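Local coordinates for uncharacterized conserved protein YjbQ/UPF0047 family, ortholog yugU B.subtilis (Clostridium acetobutylicum, PDB 1VMH) that is of unknown function but adopts the YjbQ-like fold of the UPF0047 family and assembles from three copies around a sodium ion, at residues N78-F83 against H99-L104. Numbering follows the deposited sequence.
Sequences NLDKVF and HIKASL
Ile100 sets its CG2 methyl squarely over the ring of Phe83, 3.8 Å from the ring centroid and 9° off the normal, a CH-pi contact. The beta branch makes this possible: with chi1 at -69°, CG2 lies anti to the backbone N and is the branch that reaches the ring. Phenylalanine suits the place because its flat, apolar ring offers two faces to aliphatic groups: Val82 CG1 lies on the opposite one, nearer the rim. Leu104, one helical turn beyond Ile100, brings a methyl of its forked end to the ring obliquely, CD1 3.4 Å from Phe83 CE2.

Lys101 serves both apolar and polar neighbours. Its CD rests 3.7 Å from the apolar CB of Leu79, and a bend at chi3 (-68°) carries the ammonium group to a water, with NZ donating at 2.7 Å. That water donates in turn to Asp80 OD1 at 2.6 Å and to Phe83 O at 2.7 Å. The acid and the amine are thus joined through water rather than by a salt bridge.

Val82 of a second subunit packs on Phe83, and Leu104 O shares the sodium ion with Leu104 O of both other chains. The contact joins the C-terminal end of helix 69-82, which follows strand 59-65 of the three-stranded antiparallel sheet, to helix 96-105, which leads into strand 108-114 of the five-stranded one.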
ATOM      1  N   ASN A  78      -5.161 -17.137  -5.246  1.00 12.75           N
ATOM      2  CA  ASN A  78      -4.283 -17.370  -4.109  1.00 14.16           C
ATOM      3  C   ASN A  78      -4.591 -16.453  -2.920  1.00 16.55           C
ATOM      4  O   ASN A  78      -4.460 -16.878  -1.771  1.00 16.12           O
ATOM      5  CB  ASN A  78      -2.819 -17.401  -4.534  1.00 15.82           C
ATOM      6  CG  ASN A  78      -2.476 -18.702  -5.244  1.00 18.21           C
ATOM      7  OD1 ASN A  78      -2.224 -19.736  -4.589  1.00 17.90           O
ATOM      8  ND2 ASN A  78      -2.557 -18.690  -6.569  1.00 16.39           N
ATOM      9  N   LEU A  79      -5.028 -15.221  -3.177  1.00 15.54           N
ATOM     10  CA  LEU A  79      -5.578 -14.411  -2.075  1.00 15.45           C
ATOM     11  C   LEU A  79      -6.797 -15.086  -1.431  1.00 16.21           C
ATOM     12  O   LEU A  79      -6.941 -15.094  -0.203  1.00 17.31           O
ATOM     13  CB  LEU A  79      -5.957 -13.019  -2.564  1.00 15.42           C
ATOM     14  CG  LEU A  79      -4.814 -12.074  -2.932  1.00 16.78           C
ATOM     15  CD1 LEU A  79      -5.350 -10.766  -3.446  1.00 16.80           C
ATOM     16  CD2 LEU A  79      -3.830 -11.852  -1.758  1.00 19.65           C
ATOM     17  N   ASP A  80      -7.674 -15.669  -2.250  1.00 17.78           N
ATOM     18  CA  ASP A  80      -8.803 -16.459  -1.747  1.00 17.11           C
ATOM     19  C   ASP A  80      -8.391 -17.678  -0.949  1.00 16.82           C
ATOM     20  O   ASP A  80      -9.021 -18.031   0.057  1.00 18.18           O
ATOM     21  CB  ASP A  80      -9.691 -16.878  -2.911  1.00 17.87           C
ATOM     22  CG  ASP A  80     -10.854 -17.743  -2.478  1.00 20.62           C
ATOM     23  OD1 ASP A  80     -11.743 -17.264  -1.751  1.00 23.85           O
ATOM     24  OD2 ASP A  80     -10.884 -18.914  -2.886  1.00 21.23           O
ATOM     25  N   LYS A  81      -7.329 -18.331  -1.380  1.00 16.56           N
ATOM     26  CA  LYS A  81      -6.867 -19.521  -0.695  1.00 16.24           C
ATOM     27  C   LYS A  81      -6.414 -19.175   0.724  1.00 19.14           C
ATOM     28  O   LYS A  81      -6.683 -19.897   1.671  1.00 19.88           O
ATOM     29  CB  LYS A  81      -5.733 -20.150  -1.504  1.00 19.56           C
ATOM     30  CG  LYS A  81      -5.335 -21.541  -1.067  1.00 24.46           C
ATOM     31  CD  LYS A  81      -4.204 -22.107  -1.939  1.00 35.06           C
ATOM     32  CE  LYS A  81      -4.514 -22.109  -3.451  1.00 38.22           C
ATOM     33  NZ  LYS A  81      -5.583 -23.096  -3.837  1.00 42.55           N
ATOM     34  N   VAL A  82      -5.746 -18.035   0.872  1.00 19.81           N
ATOM     35  CA  VAL A  82      -5.182 -17.625   2.145  1.00 20.38           C
ATOM     36  C   VAL A  82      -6.223 -16.987   3.080  1.00 18.10           C
ATOM     37  O   VAL A  82      -6.189 -17.212   4.305  1.00 20.07           O
ATOM     38  CB  VAL A  82      -4.003 -16.664   1.907  1.00 19.37           C
ATOM     39  CG1 VAL A  82      -3.450 -16.114   3.256  1.00 21.16           C
ATOM     40  CG2 VAL A  82      -2.943 -17.379   1.140  1.00 21.30           C
ATOM     41  N   PHE A  83      -7.160 -16.244   2.501  1.00 18.28           N
ATOM     42  CA  PHE A  83      -8.240 -15.596   3.229  1.00 18.48           C
ATOM     43  C   PHE A  83      -9.566 -15.983   2.600  1.00 18.07           C
ATOM     44  O   PHE A  83     -10.149 -15.213   1.836  1.00 18.02           O
ATOM     45  CB  PHE A  83      -8.061 -14.071   3.182  1.00 18.54           C
ATOM     46  CG  PHE A  83      -6.788 -13.617   3.789  1.00 20.50           C
ATOM     47  CD1 PHE A  83      -6.612 -13.646   5.163  1.00 19.66           C
ATOM     48  CD2 PHE A  83      -5.737 -13.176   2.995  1.00 24.51           C
ATOM     49  CE1 PHE A  83      -5.416 -13.246   5.716  1.00 21.20           C
ATOM     50  CE2 PHE A  83      -4.522 -12.763   3.574  1.00 21.90           C
ATOM     51  CZ  PHE A  83      -4.379 -12.803   4.921  1.00 21.76           C
ATOM     52  N   HIS A  99     -12.938  -7.365   2.993  1.00 12.88           N
ATOM     53  CA  HIS A  99     -12.350  -6.262   3.748  1.00 12.72           C
ATOM     54  C   HIS A  99     -10.826  -6.468   3.934  1.00 14.05           C
ATOM     55  O   HIS A  99     -10.032  -5.506   3.834  1.00 14.25           O
ATOM     56  CB  HIS A  99     -13.015  -6.103   5.118  1.00 14.26           C
ATOM     57  CG  HIS A  99     -14.394  -5.532   5.068  1.00 13.11           C
ATOM     58  ND1 HIS A  99     -14.626  -4.196   4.809  1.00 15.72           N
ATOM     59  CD2 HIS A  99     -15.610  -6.097   5.245  1.00 14.21           C
ATOM     60  CE1 HIS A  99     -15.932  -3.975   4.831  1.00 15.36           C
ATOM     61  NE2 HIS A  99     -16.554  -5.105   5.097  1.00 15.33           N
ATOM     62  N   ILE A 100     -10.428  -7.727   4.190  1.00 12.21           N
ATOM     63  CA  ILE A 100      -9.015  -8.033   4.411  1.00 13.86           C
ATOM     64  C   ILE A 100      -8.242  -7.819   3.122  1.00 13.87           C
ATOM     65  O   ILE A 100      -7.204  -7.165   3.100  1.00 14.17           O
ATOM     66  CB  ILE A 100      -8.824  -9.472   4.888  1.00 14.46           C
ATOM     67  CG1 ILE A 100      -9.387  -9.642   6.303  1.00 15.43           C
ATOM     68  CG2 ILE A 100      -7.368  -9.869   4.858  1.00 17.26           C
ATOM     69  CD1 ILE A 100      -9.662 -11.066   6.643  1.00 17.90           C
ATOM     70  N   LYS A 101      -8.737  -8.402   2.048  1.00 13.26           N
ATOM     71  CA  LYS A 101      -8.032  -8.297   0.793  1.00 13.60           C
ATOM     72  C   LYS A 101      -7.949  -6.859   0.290  1.00 12.67           C
ATOM     73  O   LYS A 101      -6.948  -6.451  -0.300  1.00 14.08           O
ATOM     74  CB  LYS A 101      -8.646  -9.229  -0.249  1.00 14.00           C
ATOM     75  CG  LYS A 101      -8.468 -10.685   0.141  1.00 14.87           C
ATOM     76  CD  LYS A 101      -9.011 -11.706  -0.862  1.00 20.10           C
ATOM     77  CE  LYS A 101     -10.481 -11.705  -0.982  1.00 19.83           C
ATOM     78  NZ  LYS A 101     -11.006 -12.867  -1.877  1.00 15.64           N
ATOM     79  N   ALA A 102      -9.011  -6.100   0.510  1.00 13.06           N
ATOM     80  CA  ALA A 102      -9.003  -4.690   0.177  1.00 14.52           C
ATOM     81  C   ALA A 102      -7.847  -3.959   0.882  1.00 13.34           C
ATOM     82  O   ALA A 102      -7.114  -3.153   0.243  1.00 14.73           O
ATOM     83  CB  ALA A 102     -10.359  -4.066   0.545  1.00 15.32           C
ATOM     84  N   SER A 103      -7.648  -4.203   2.170  1.00 14.48           N
ATOM     85  CA  SER A 103      -6.569  -3.522   2.919  1.00 14.38           C
ATOM     86  C   SER A 103      -5.221  -3.981   2.411  1.00 14.67           C
ATOM     87  O   SER A 103      -4.248  -3.201   2.375  1.00 15.08           O
ATOM     88  CB  SER A 103      -6.668  -3.756   4.428  1.00 14.71           C
ATOM     89  OG  SER A 103      -7.454  -2.751   5.054  1.00 15.95           O
ATOM     90  N   LEU A 104      -5.131  -5.253   2.013  1.00 13.46           N
ATOM     91  CA  LEU A 104      -3.870  -5.779   1.494  1.00 15.24           C
ATOM     92  C   LEU A 104      -3.467  -5.188   0.166  1.00 13.73           C
ATOM     93  O   LEU A 104      -2.263  -4.945  -0.087  1.00 13.89           O
ATOM     94  CB  LEU A 104      -3.904  -7.301   1.369  1.00 13.48           C
ATOM     95  CG  LEU A 104      -3.990  -8.121   2.657  1.00 15.35           C
ATOM     96  CD1 LEU A 104      -4.238  -9.609   2.419  1.00 16.54           C
ATOM     97  CD2 LEU A 104      -2.775  -7.961   3.519  1.00 17.41           C
TER
HETATM   98  O   HOH W   1     -11.615 -15.028  -0.375  1.00 23.12           O